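Local coordinates for ORF115 (WSSV285) (Wsv230) (Shrimp white spot syndrome virus, PDB 2ZUG), which probably acts as a dimeric DNA mimic that binds histones and so disrupts nucleosome assembly in the infected cell, at residues D28-V33 with Y43-K48; D7-L12 with Q74-P79; V13-S18 with D39-M44. All blocks are in the same frame, centred on the assembly; numbering follows the deposited sequence.

Contact 1. Residues D28-V33 with Y43-K48; sequences DTVEAV and YMVCLK
Glu31 and Ala32 both turn their N-H groups to one carbonyl, Cys46 O, the signature of a classic beta bulge in the antiparallel hairpin of strands 30-35 and 42-47. Glu31 N lies 2.9 Å from Cys46 O. Ala32 N approaches Cys46 O as well, at 3.1 Å and along the straighter line, so this oxygen is gripped twice. Cys46 N returns a bond to Ala32 O, closing the ring around that pair. Beyond the bulge Lys48 N reaches Thr29 O at 2.7 Å, almost linearly. The Lys48 side chain, extended past CG, runs back along the loop until NZ donates to Asp28 O at 3.0 Å, tilted from the carbonyl plane. The extra residue points Glu31 CB toward strand 42-47, and the chain, with CG opposite the backbone N (chi1 -164°), crosses the Lys48 methylenes, Glu31 CB 3.7 Å from Lys48 CG. On the apolar face Val33 and Val45 lie side by side, CG2 to CG2 3.8 Å, while Val33 CG1 meets Tyr43 CD2 at the ring edge, 3.6 Å away and near its plane. Val30 crosses Val45 at about a right angle, through its CG2 and Val45 CG1. Met24 of helix 20-25 covers Val30, Val33 and Val45, and Phe53 packs on Val30 and Leu47. At the other face Cys46 packs on Arg34 of the second subunit, whose guanidinium also makes a weak hydrogen bond to Leu47 O. The doubled grip on Cys46 O thus absorbs the extra residue, with apolar packing on the valine side and Glu31 and Lys48 at exposed positions; Glu31 lies within long, weak reach of Arg34 of the second subunit, which may temper its charge slightly.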
ATOM      1  N   ASP A  28      11.911  -3.253 -13.321  1.00 60.32           N
ATOM      2  CA  ASP A  28      12.783  -2.328 -12.590  1.00 60.19           C
ATOM      3  C   ASP A  28      12.071  -1.039 -12.177  1.00 60.59           C
ATOM      4  O   ASP A  28      12.633  -0.209 -11.456  1.00 60.38           O
ATOM      5  CB  ASP A  28      14.028  -1.993 -13.433  1.00 59.33           C
ATOM      6  CG  ASP A  28      13.692  -1.235 -14.740  1.00 60.64           C
ATOM      7  OD1 ASP A  28      12.538  -0.747 -14.930  1.00 60.00           O
ATOM      8  OD2 ASP A  28      14.607  -1.121 -15.593  1.00 61.06           O
ATOM      9  N   THR A  29      10.846  -0.858 -12.648  1.00 59.40           N
ATOM     10  CA  THR A  29      10.116   0.320 -12.270  1.00 59.94           C
ATOM     11  C   THR A  29       9.335   0.035 -10.979  1.00 61.55           C
ATOM     12  O   THR A  29       8.995   0.947 -10.227  1.00 61.73           O
ATOM     13  CB  THR A  29       9.142   0.720 -13.340  1.00 60.58           C
ATOM     14  OG1 THR A  29       8.445  -0.449 -13.804  1.00 62.08           O
ATOM     15  CG2 THR A  29       9.858   1.423 -14.467  1.00 59.17           C
ATOM     16  N   VAL A  30       9.046  -1.236 -10.722  1.00 61.01           N
ATOM     17  CA  VAL A  30       8.329  -1.610  -9.517  1.00 59.07           C
ATOM     18  C   VAL A  30       9.268  -1.615  -8.333  1.00 60.32           C
ATOM     19  O   VAL A  30      10.346  -2.191  -8.392  1.00 60.18           O
ATOM     20  CB  VAL A  30       7.742  -2.990  -9.661  1.00 57.27           C
ATOM     21  CG1 VAL A  30       7.201  -3.477  -8.326  1.00 55.58           C
ATOM     22  CG2 VAL A  30       6.685  -2.953 -10.691  1.00 54.95           C
ATOM     23  N   GLU A  31       8.841  -1.001  -7.239  1.00 61.63           N
ATOM     24  CA  GLU A  31       9.671  -0.936  -6.056  1.00 62.66           C
ATOM     25  C   GLU A  31       9.342  -2.038  -5.079  1.00 61.60           C
ATOM     26  O   GLU A  31      10.228  -2.685  -4.526  1.00 60.42           O
ATOM     27  CB  GLU A  31       9.485   0.400  -5.401  1.00 66.36           C
ATOM     28  CG  GLU A  31      10.549   0.713  -4.415  1.00 73.26           C
ATOM     29  CD  GLU A  31      10.207   1.969  -3.630  1.00 78.65           C
ATOM     30  OE1 GLU A  31       9.814   3.002  -4.264  1.00 79.97           O
ATOM     31  OE2 GLU A  31      10.326   1.912  -2.371  1.00 81.76           O
ATOM     32  N   ALA A  32       8.060  -2.255  -4.853  1.00 61.78           N
ATOM     33  CA  ALA A  32       7.660  -3.325  -3.951  1.00 62.57           C
ATOM     34  C   ALA A  32       6.274  -3.803  -4.305  1.00 62.94           C
ATOM     35  O   ALA A  32       5.540  -3.160  -5.068  1.00 62.63           O
ATOM     36  CB  ALA A  32       7.699  -2.862  -2.501  1.00 62.37           C
ATOM     37  N   VAL A  33       5.908  -4.926  -3.720  1.00 63.73           N
ATOM     38  CA  VAL A  33       4.613  -5.514  -3.982  1.00 65.36           C
ATOM     39  C   VAL A  33       4.090  -6.081  -2.662  1.00 66.74           C
ATOM     40  O   VAL A  33       4.886  -6.541  -1.845  1.00 68.26           O
ATOM     41  CB  VAL A  33       4.800  -6.570  -5.085  1.00 64.37           C
ATOM     42  CG1 VAL A  33       4.085  -7.831  -4.763  1.00 64.26           C
ATOM     43  CG2 VAL A  33       4.319  -5.986  -6.400  1.00 64.05           C
ATOM     44  N   TYR A  43      -3.188  -7.477  -4.614  1.00 64.61           N
ATOM     45  CA  TYR A  43      -1.791  -7.136  -4.428  1.00 62.33           C
ATOM     46  C   TYR A  43      -1.603  -5.675  -4.782  1.00 63.68           C
ATOM     47  O   TYR A  43      -2.088  -5.178  -5.816  1.00 61.73           O
ATOM     48  CB  TYR A  43      -0.893  -7.948  -5.321  1.00 59.25           C
ATOM     49  CG  TYR A  43      -0.424  -9.205  -4.704  1.00 56.82           C
ATOM     50  CD1 TYR A  43      -1.279 -10.290  -4.546  1.00 57.26           C
ATOM     51  CD2 TYR A  43       0.893  -9.337  -4.309  1.00 55.85           C
ATOM     52  CE1 TYR A  43      -0.817 -11.498  -4.009  1.00 56.63           C
ATOM     53  CE2 TYR A  43       1.368 -10.527  -3.770  1.00 55.99           C
ATOM     54  CZ  TYR A  43       0.510 -11.597  -3.628  1.00 56.77           C
ATOM     55  OH  TYR A  43       1.004 -12.763  -3.113  1.00 59.02           O
HETATM   56  N   MSE A  44      -0.904  -4.978  -3.900  1.00 66.49           N
HETATM   57  CA  MSE A  44      -0.623  -3.590  -4.129  1.00 68.69           C
HETATM   58  C   MSE A  44       0.741  -3.579  -4.790  1.00 67.96           C
HETATM   59  O   MSE A  44       1.665  -4.334  -4.396  1.00 67.52           O
HETATM   60  CB  MSE A  44      -0.542  -2.849  -2.819  1.00 75.14           C
HETATM   61  CG  MSE A  44      -1.741  -3.057  -1.901  1.00 84.74           C
HETATM   62 SE   MSE A  44      -1.265  -2.857   0.022  1.00 97.87          SE
HETATM   63  CE  MSE A  44      -0.781  -0.906   0.043  1.00 91.02           C
ATOM     64  N   VAL A  45       0.852  -2.742  -5.813  1.00 65.42           N
ATOM     65  CA  VAL A  45       2.089  -2.569  -6.539  1.00 63.42           C
ATOM     66  C   VAL A  45       2.476  -1.115  -6.352  1.00 63.15           C
ATOM     67  O   VAL A  45       1.781  -0.205  -6.821  1.00 62.03           O
ATOM     68  CB  VAL A  45       1.896  -2.869  -8.040  1.00 62.67           C
ATOM     69  CG1 VAL A  45       3.196  -2.623  -8.805  1.00 59.97           C
ATOM     70  CG2 VAL A  45       1.426  -4.289  -8.206  1.00 60.59           C
ATOM     71  N   CYS A  46       3.579  -0.903  -5.646  1.00 63.73           N
ATOM     72  CA  CYS A  46       4.067   0.451  -5.392  1.00 64.74           C
ATOM     73  C   CYS A  46       5.319   0.644  -6.310  1.00 64.33           C
ATOM     74  O   CYS A  46       6.232  -0.187  -6.321  1.00 63.25           O
ATOM     75  CB  CYS A  46       4.371   0.641  -3.852  1.00 64.77           C
ATOM     76  SG  CYS A  46       3.373  -0.395  -2.558  1.00 64.97           S
ATOM     77  N   LEU A  47       5.324   1.723  -7.093  1.00 64.52           N
ATOM     78  CA  LEU A  47       6.409   2.055  -8.033  1.00 66.56           C
ATOM     79  C   LEU A  47       7.616   2.842  -7.494  1.00 68.57           C
ATOM     80  O   LEU A  47       7.486   3.614  -6.556  1.00 70.79           O
ATOM     81  CB  LEU A  47       5.841   2.874  -9.185  1.00 64.00           C
ATOM     82  CG  LEU A  47       4.567   2.297  -9.780  1.00 64.57           C
ATOM     83  CD1 LEU A  47       4.003   3.206 -10.863  1.00 63.72           C
ATOM     84  CD2 LEU A  47       4.895   0.935 -10.344  1.00 64.98           C
ATOM     85  N   LYS A  48       8.791   2.661  -8.096  1.00 69.90           N
ATOM     86  CA  LYS A  48       9.970   3.423  -7.694  1.00 70.48           C
ATOM     87  C   LYS A  48       9.688   4.896  -8.044  1.00 72.31           C
ATOM     88  O   LYS A  48       8.999   5.200  -9.028  1.00 71.55           O
ATOM     89  CB  LYS A  48      11.220   2.952  -8.456  1.00 68.76           C
ATOM     90  CG  LYS A  48      11.873   1.680  -7.913  1.00 69.19           C
ATOM     91  CD  LYS A  48      13.033   1.172  -8.802  1.00 69.48           C
ATOM     92  CE  LYS A  48      13.608  -0.166  -8.281  1.00 71.00           C
ATOM     93  NZ  LYS A  48      14.421  -1.038  -9.246  1.00 72.19           N
TER

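Contact 2. Residues D7-L12 with Q74-P79; sequences DADFLL and QPMIVP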
ATOM      1  N   ASP A   7       1.956   6.298 -13.844  1.00 84.25           N
ATOM      2  CA  ASP A   7       2.955   6.836 -12.926  1.00 82.99           C
ATOM      3  C   ASP A   7       2.521   6.509 -11.522  1.00 80.52           C
ATOM      4  O   ASP A   7       3.304   6.609 -10.583  1.00 79.49           O
ATOM      5  CB  ASP A   7       3.034   8.357 -13.042  1.00 86.35           C
ATOM      6  CG  ASP A   7       3.814   8.818 -14.260  1.00 90.28           C
ATOM      7  OD1 ASP A   7       3.485   8.364 -15.384  1.00 93.43           O
ATOM      8  OD2 ASP A   7       4.759   9.636 -14.099  1.00 91.59           O
ATOM      9  N   ALA A   8       1.268   6.098 -11.384  1.00 77.52           N
ATOM     10  CA  ALA A   8       0.734   5.820 -10.065  1.00 76.04           C
ATOM     11  C   ALA A   8       0.684   4.386  -9.631  1.00 74.75           C
ATOM     12  O   ALA A   8       0.457   3.492 -10.454  1.00 75.45           O
ATOM     13  CB  ALA A   8      -0.639   6.389  -9.957  1.00 76.00           C
ATOM     14  N   ASP A   9       0.863   4.185  -8.321  1.00 72.01           N
ATOM     15  CA  ASP A   9       0.802   2.858  -7.729  1.00 69.96           C
ATOM     16  C   ASP A   9      -0.541   2.255  -8.131  1.00 67.94           C
ATOM     17  O   ASP A   9      -1.414   2.957  -8.628  1.00 67.01           O
ATOM     18  CB  ASP A   9       0.934   2.939  -6.212  1.00 69.87           C
ATOM     19  CG  ASP A   9       2.250   3.554  -5.778  1.00 71.08           C
ATOM     20  OD1 ASP A   9       3.299   3.205  -6.350  1.00 72.08           O
ATOM     21  OD2 ASP A   9       2.245   4.385  -4.852  1.00 72.07           O
ATOM     22  N   PHE A  10      -0.723   0.961  -7.935  1.00 65.88           N
ATOM     23  CA  PHE A  10      -1.980   0.394  -8.370  1.00 65.72           C
ATOM     24  C   PHE A  10      -2.135  -1.004  -7.823  1.00 65.16           C
ATOM     25  O   PHE A  10      -1.270  -1.484  -7.104  1.00 64.24           O
ATOM     26  CB  PHE A  10      -2.009   0.380  -9.901  1.00 65.79           C
ATOM     27  CG  PHE A  10      -0.936  -0.512 -10.519  1.00 66.58           C
ATOM     28  CD1 PHE A  10      -1.076  -1.898 -10.516  1.00 65.87           C
ATOM     29  CD2 PHE A  10       0.231   0.039 -11.062  1.00 66.51           C
ATOM     30  CE1 PHE A  10      -0.080  -2.710 -11.033  1.00 67.06           C
ATOM     31  CE2 PHE A  10       1.245  -0.776 -11.587  1.00 66.23           C
ATOM     32  CZ  PHE A  10       1.088  -2.142 -11.574  1.00 67.33           C
ATOM     33  N   LEU A  11      -3.225  -1.668  -8.188  1.00 65.22           N
ATOM     34  CA  LEU A  11      -3.455  -3.008  -7.684  1.00 66.38           C
ATOM     35  C   LEU A  11      -3.599  -4.060  -8.767  1.00 66.52           C
ATOM     36  O   LEU A  11      -3.963  -3.766  -9.899  1.00 66.26           O
ATOM     37  CB  LEU A  11      -4.722  -3.041  -6.828  1.00 67.41           C
ATOM     38  CG  LEU A  11      -4.953  -1.970  -5.764  1.00 67.89           C
ATOM     39  CD1 LEU A  11      -6.383  -2.094  -5.284  1.00 66.48           C
ATOM     40  CD2 LEU A  11      -3.943  -2.113  -4.625  1.00 67.38           C
ATOM     41  N   LEU A  12      -3.314  -5.295  -8.375  1.00 66.46           N
ATOM     42  CA  LEU A  12      -3.436  -6.457  -9.232  1.00 67.12           C
ATOM     43  C   LEU A  12      -4.515  -7.310  -8.584  1.00 68.93           C
ATOM     44  O   LEU A  12      -4.370  -7.749  -7.448  1.00 69.89           O
ATOM     45  CB  LEU A  12      -2.151  -7.285  -9.254  1.00 65.48           C
ATOM     46  CG  LEU A  12      -0.928  -6.770  -9.993  1.00 63.41           C
ATOM     47  CD1 LEU A  12       0.107  -7.840  -9.964  1.00 61.54           C
ATOM     48  CD2 LEU A  12      -1.265  -6.403 -11.402  1.00 61.84           C
ATOM     49  N   GLN A  74      -6.263  -2.508 -11.386  1.00 85.17           N
ATOM     50  CA  GLN A  74      -7.177  -1.466 -10.924  1.00 84.63           C
ATOM     51  C   GLN A  74      -6.439  -0.443 -10.080  1.00 83.75           C
ATOM     52  O   GLN A  74      -5.347  -0.728  -9.550  1.00 83.88           O
ATOM     53  CB  GLN A  74      -8.288  -2.094 -10.093  1.00 85.30           C
ATOM     54  CG  GLN A  74      -9.028  -3.182 -10.807  1.00 88.46           C
ATOM     55  CD  GLN A  74      -9.981  -3.899  -9.879  1.00 91.78           C
ATOM     56  OE1 GLN A  74     -10.729  -3.254  -9.131  1.00 93.50           O
ATOM     57  NE2 GLN A  74      -9.975  -5.237  -9.916  1.00 92.01           N
ATOM     58  N   PRO A  75      -7.009   0.773  -9.963  1.00 82.25           N
ATOM     59  CA  PRO A  75      -6.398   1.841  -9.166  1.00 81.44           C
ATOM     60  C   PRO A  75      -6.511   1.534  -7.685  1.00 81.20           C
ATOM     61  O   PRO A  75      -7.289   0.665  -7.270  1.00 80.67           O
ATOM     62  CB  PRO A  75      -7.198   3.083  -9.563  1.00 81.02           C
ATOM     63  CG  PRO A  75      -8.493   2.536 -10.035  1.00 79.97           C
ATOM     64  CD  PRO A  75      -8.097   1.309 -10.797  1.00 81.41           C
HETATM   65  N   MSE A  76      -5.713   2.215  -6.878  1.00 81.13           N
HETATM   66  CA  MSE A  76      -5.809   1.972  -5.456  1.00 81.22           C
HETATM   67  C   MSE A  76      -6.966   2.804  -4.969  1.00 79.66           C
HETATM   68  O   MSE A  76      -7.324   3.812  -5.573  1.00 79.55           O
HETATM   69  CB  MSE A  76      -4.521   2.349  -4.741  1.00 82.98           C
HETATM   70  CG  MSE A  76      -3.477   1.288  -4.915  1.00 85.80           C
HETATM   71 SE   MSE A  76      -1.967   1.465  -3.705  1.00 91.41          SE
HETATM   72  CE  MSE A  76      -1.678   3.427  -3.908  1.00 90.50           C
ATOM     73  N   ILE A  77      -7.572   2.371  -3.882  1.00 78.02           N
ATOM     74  CA  ILE A  77      -8.705   3.097  -3.371  1.00 75.47           C
ATOM     75  C   ILE A  77      -8.378   3.609  -1.991  1.00 72.94           C
ATOM     76  O   ILE A  77      -7.700   2.931  -1.225  1.00 71.83           O
ATOM     77  CB  ILE A  77      -9.963   2.181  -3.260  1.00 75.65           C
ATOM     78  CG1 ILE A  77      -9.879   1.028  -4.247  1.00 74.76           C
ATOM     79  CG2 ILE A  77     -11.211   2.962  -3.606  1.00 76.74           C
ATOM     80  CD1 ILE A  77     -10.950   0.008  -4.025  1.00 74.55           C
ATOM     81  N   VAL A  78      -8.851   4.815  -1.698  1.00 71.01           N
ATOM     82  CA  VAL A  78      -8.694   5.394  -0.378  1.00 69.61           C
ATOM     83  C   VAL A  78     -10.116   5.651   0.123  1.00 69.40           C
ATOM     84  O   VAL A  78     -10.997   6.008  -0.653  1.00 68.95           O
ATOM     85  CB  VAL A  78      -7.879   6.686  -0.409  1.00 68.41           C
ATOM     86  CG1 VAL A  78      -6.445   6.335  -0.543  1.00 67.48           C
ATOM     87  CG2 VAL A  78      -8.311   7.571  -1.547  1.00 68.65           C
ATOM     88  N   PRO A  79     -10.369   5.427   1.421  1.00 69.79           N
ATOM     89  CA  PRO A  79     -11.721   5.653   1.936  1.00 70.14           C
ATOM     90  C   PRO A  79     -12.115   7.117   1.981  1.00 70.02           C
ATOM     91  O   PRO A  79     -13.212   7.442   2.416  1.00 70.07           O
ATOM     92  CB  PRO A  79     -11.656   5.052   3.326  1.00 69.72           C
ATOM     93  CG  PRO A  79     -10.272   5.432   3.750  1.00 69.68           C
ATOM     94  CD  PRO A  79      -9.454   5.066   2.519  1.00 68.90           C
TER
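Leu11 and Gln74 exchange two backbone hydrogen bonds: Leu11 N to Gln74 O at 2.7 Å, nearly straight onto the carbonyl oxygen, and Gln74 N to Leu11 O at 3.0 Å, tilted 32° from the carbonyl plane. The carboxylate of Asp9 is held from outside the two segments, OD1 by Leu47 N and OD2 by a salt bridge to Arg34 of the second subunit. The Leu11-Gln74 pair is the antiparallel join of strand 10-13 to strand 72-74, an outermost strand of the four-stranded sheet within this chain. Beyond Pro75, selenomethionine Met76 comes back over strand 10-13 and crosses Leu11 at about a right angle, its CG 3.4 Å from Leu11 CD2. The other Leu11 methyl, CD1, rests 3.5 Å from Pro75 O. A bend at the last torsion of Met76 (chi3 -45°) brings CE to Asp9 CB, 3.5 Å away. Phe10 touches Gln74 O through CB, but its ring leads off to the other face of the sheet, among Met24, Phe53 and Ile73. Met76 also packs against Met44 of the second subunit.

Contact 3. Residues V13-S18 with D39-M44; sequences VGDDTS and DDRVYM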
ATOM      1  N   VAL A  13      -5.595  -7.566  -9.304  1.00 70.24           N
ATOM      2  CA  VAL A  13      -6.658  -8.367  -8.744  1.00 70.34           C
ATOM      3  C   VAL A  13      -6.849  -9.572  -9.613  1.00 70.18           C
ATOM      4  O   VAL A  13      -7.099  -9.422 -10.800  1.00 69.90           O
ATOM      5  CB  VAL A  13      -7.967  -7.588  -8.718  1.00 71.34           C
ATOM      6  CG1 VAL A  13      -8.870  -8.190  -7.668  1.00 72.18           C
ATOM      7  CG2 VAL A  13      -7.698  -6.091  -8.457  1.00 71.07           C
ATOM      8  N   GLY A  14      -6.738 -10.760  -9.033  1.00 70.62           N
ATOM      9  CA  GLY A  14      -6.917 -11.946  -9.841  1.00 72.41           C
ATOM     10  C   GLY A  14      -7.204 -13.162  -9.003  1.00 74.17           C
ATOM     11  O   GLY A  14      -6.957 -13.148  -7.801  1.00 74.14           O
ATOM     12  N   ASP A  15      -7.719 -14.217  -9.640  1.00 76.33           N
ATOM     13  CA  ASP A  15      -8.059 -15.453  -8.940  1.00 78.40           C
ATOM     14  C   ASP A  15      -6.860 -16.360  -8.789  1.00 78.68           C
ATOM     15  O   ASP A  15      -6.899 -17.347  -8.052  1.00 79.01           O
ATOM     16  CB  ASP A  15      -9.185 -16.196  -9.665  1.00 80.31           C
ATOM     17  CG  ASP A  15     -10.473 -15.371  -9.740  1.00 82.62           C
ATOM     18  OD1 ASP A  15     -10.677 -14.495  -8.845  1.00 83.56           O
ATOM     19  OD2 ASP A  15     -11.279 -15.607 -10.686  1.00 82.90           O
ATOM     20  N   ASP A  16      -5.794 -16.042  -9.508  1.00 78.39           N
ATOM     21  CA  ASP A  16      -4.597 -16.830  -9.376  1.00 77.89           C
ATOM     22  C   ASP A  16      -3.466 -15.862  -9.216  1.00 77.55           C
ATOM     23  O   ASP A  16      -2.989 -15.305 -10.202  1.00 78.73           O
ATOM     24  CB  ASP A  16      -4.341 -17.676 -10.593  1.00 78.03           C
ATOM     25  CG  ASP A  16      -3.145 -18.556 -10.403  1.00 79.08           C
ATOM     26  OD1 ASP A  16      -2.426 -18.332  -9.382  1.00 76.67           O
ATOM     27  OD2 ASP A  16      -2.933 -19.456 -11.264  1.00 80.23           O
ATOM     28  N   THR A  17      -3.046 -15.669  -7.970  1.00 76.53           N
ATOM     29  CA  THR A  17      -1.975 -14.746  -7.650  1.00 75.13           C
ATOM     30  C   THR A  17      -0.669 -15.451  -7.336  1.00 75.09           C
ATOM     31  O   THR A  17       0.295 -14.807  -6.925  1.00 74.57           O
ATOM     32  CB  THR A  17      -2.349 -13.859  -6.455  1.00 75.02           C
ATOM     33  OG1 THR A  17      -2.588 -14.664  -5.291  1.00 73.79           O
ATOM     34  CG2 THR A  17      -3.586 -13.055  -6.786  1.00 75.28           C
ATOM     35  N   SER A  18      -0.616 -16.761  -7.569  1.00 74.98           N
ATOM     36  CA  SER A  18       0.594 -17.512  -7.252  1.00 74.99           C
ATOM     37  C   SER A  18       1.891 -17.067  -7.910  1.00 75.92           C
ATOM     38  O   SER A  18       2.958 -17.458  -7.440  1.00 76.31           O
ATOM     39  CB  SER A  18       0.394 -19.000  -7.518  1.00 73.52           C
ATOM     40  OG  SER A  18       0.013 -19.230  -8.850  1.00 73.02           O
ATOM     41  N   ASP A  39      -7.935  -9.086   1.322  1.00 71.57           N
ATOM     42  CA  ASP A  39      -8.436  -9.951   0.257  1.00 72.22           C
ATOM     43  C   ASP A  39      -7.302 -10.589  -0.543  1.00 72.71           C
ATOM     44  O   ASP A  39      -6.520  -9.900  -1.204  1.00 72.31           O
ATOM     45  CB  ASP A  39      -9.341  -9.092  -0.646  1.00 72.14           C
ATOM     46  CG  ASP A  39     -10.112  -9.900  -1.670  1.00 72.34           C
ATOM     47  OD1 ASP A  39     -10.977  -9.292  -2.356  1.00 72.57           O
ATOM     48  OD2 ASP A  39      -9.852 -11.117  -1.796  1.00 71.21           O
ATOM     49  N   ASP A  40      -7.238 -11.915  -0.475  1.00 74.05           N
ATOM     50  CA  ASP A  40      -6.228 -12.719  -1.166  1.00 75.64           C
ATOM     51  C   ASP A  40      -6.067 -12.487  -2.672  1.00 75.45           C
ATOM     52  O   ASP A  40      -5.005 -12.738  -3.253  1.00 74.71           O
ATOM     53  CB  ASP A  40      -6.501 -14.199  -0.910  1.00 76.77           C
ATOM     54  CG  ASP A  40      -5.865 -14.667   0.386  1.00 80.34           C
ATOM     55  OD1 ASP A  40      -5.286 -13.773   1.062  1.00 81.36           O
ATOM     56  OD2 ASP A  40      -5.928 -15.892   0.734  1.00 82.14           O
ATOM     57  N   ARG A  41      -7.121 -12.001  -3.302  1.00 75.03           N
ATOM     58  CA  ARG A  41      -7.070 -11.749  -4.721  1.00 74.71           C
ATOM     59  C   ARG A  41      -6.463 -10.401  -5.030  1.00 72.86           C
ATOM     60  O   ARG A  41      -6.432  -9.994  -6.210  1.00 72.62           O
ATOM     61  CB  ARG A  41      -8.474 -11.848  -5.302  1.00 77.56           C
ATOM     62  CG  ARG A  41      -9.098 -13.231  -5.103  1.00 80.83           C
ATOM     63  CD  ARG A  41     -10.550 -13.199  -5.492  1.00 84.03           C
ATOM     64  NE  ARG A  41     -11.259 -12.221  -4.666  1.00 86.86           N
ATOM     65  CZ  ARG A  41     -12.515 -11.828  -4.865  1.00 88.23           C
ATOM     66  NH1 ARG A  41     -13.231 -12.322  -5.876  1.00 89.34           N
ATOM     67  NH2 ARG A  41     -13.057 -10.935  -4.048  1.00 88.77           N
ATOM     68  N   VAL A  42      -5.979  -9.716  -3.983  1.00 70.05           N
ATOM     69  CA  VAL A  42      -5.364  -8.394  -4.154  1.00 67.52           C
ATOM     70  C   VAL A  42      -3.889  -8.240  -3.783  1.00 66.09           C
ATOM     71  O   VAL A  42      -3.407  -8.793  -2.805  1.00 65.94           O
ATOM     72  CB  VAL A  42      -6.143  -7.293  -3.396  1.00 66.31           C
ATOM     73  CG1 VAL A  42      -5.495  -5.916  -3.618  1.00 64.48           C
ATOM     74  CG2 VAL A  42      -7.558  -7.248  -3.891  1.00 66.13           C
ATOM     75  N   TYR A  43      -3.188  -7.477  -4.614  1.00 64.61           N
ATOM     76  CA  TYR A  43      -1.791  -7.136  -4.428  1.00 62.33           C
ATOM     77  C   TYR A  43      -1.603  -5.675  -4.782  1.00 63.68           C
ATOM     78  O   TYR A  43      -2.088  -5.178  -5.816  1.00 61.73           O
ATOM     79  CB  TYR A  43      -0.893  -7.948  -5.321  1.00 59.25           C
ATOM     80  CG  TYR A  43      -0.424  -9.205  -4.704  1.00 56.82           C
ATOM     81  CD1 TYR A  43      -1.279 -10.290  -4.546  1.00 57.26           C
ATOM     82  CD2 TYR A  43       0.893  -9.337  -4.309  1.00 55.85           C
ATOM     83  CE1 TYR A  43      -0.817 -11.498  -4.009  1.00 56.63           C
ATOM     84  CE2 TYR A  43       1.368 -10.527  -3.770  1.00 55.99           C
ATOM     85  CZ  TYR A  43       0.510 -11.597  -3.628  1.00 56.77           C
ATOM     86  OH  TYR A  43       1.004 -12.763  -3.113  1.00 59.02           O
HETATM   87  N   MSE A  44      -0.904  -4.978  -3.900  1.00 66.49           N
HETATM   88  CA  MSE A  44      -0.623  -3.590  -4.129  1.00 68.69           C
HETATM   89  C   MSE A  44       0.741  -3.579  -4.790  1.00 67.96           C
HETATM   90  O   MSE A  44       1.665  -4.334  -4.396  1.00 67.52           O
HETATM   91  CB  MSE A  44      -0.542  -2.849  -2.819  1.00 75.14           C
HETATM   92  CG  MSE A  44      -1.741  -3.057  -1.901  1.00 84.74           C
HETATM   93 SE   MSE A  44      -1.265  -2.857   0.022  1.00 97.87          SE
HETATM   94  CE  MSE A  44      -0.781  -0.906   0.043  1.00 91.02           C
TER
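Val13 and Val42 form an antiparallel non-hydrogen-bonded pair, and just beyond it Gly14 N bonds to Arg41 O at 2.9 Å, in the carbonyl plane, where strand 10-13 passes into its loop and the type I turn from Asp39 to Val42 leads into strand 42-47. Arg41 O is also approached by Val13 CA, in a CA-H...O contact of 3.0 Å. The two valines point the same way, with Val13 CG1 4.1 Å from Val42 CG2. Arg41 CB and CG lie beside Gly14 O, CB 3.2 Å from it, before the chain bends at chi3 (-60°). That bend turns the guanidinium to Asp39, and NH2 makes a salt bridge of 3.1 Å to Asp39 OD1 on the syn lone pair; NE adds a weak bond to OD2. Asp39 OD2 further accepts Arg41 N from above the carboxylate plane, an Asx turn. Asp15 runs alongside Arg41, its OD1 at the guanidinium edge and near its plane, and the two flat groups are only 9° apart in tilt; OD1 comes within 3.6 Å of Arg41 CD but stays beyond salt-bridge range. Further round the loop Thr17 crosses Tyr43 obliquely, its CB 3.7 Å from Tyr43 CE1. Asp16 OD1 accepts Ser18 N, a second Asx turn, and also the Ser18 hydroxyl, and Thr70 OG1 bonds to Asp15 N. Asp39 and Val42 pack on Val78 of the second subunit. Arg41 is therefore turned chiefly to Asp39 within its own turn, while Asp15 probably adds a weaker electrostatic pull.

In the fold
All three contacts belong to one antiparallel sheet, ordered 30-35, 42-47, 10-13, 72-74. Contact 1 joins the first two strands, contact 2 the last two, and contact 3 the middle two where strand 10-13 ends and strand 42-47 begins. Contacts 1 and 2 meet through Val45 N to Phe10 O, contacts 2 and 3 through Leu12 N to Tyr43 O; contacts 1 and 3 share Tyr43 and Met44. All are partly buried: Val30, Val45 and Leu11 are buried, whereas Glu31 and Lys48 in contact 1 and Asp15 and Arg41 in contact 3 are exposed. Contact 2 relies on backbone bonds and Leu11-Met76 packing, its charged Asp9 being held from outside. Each also touches the second subunit.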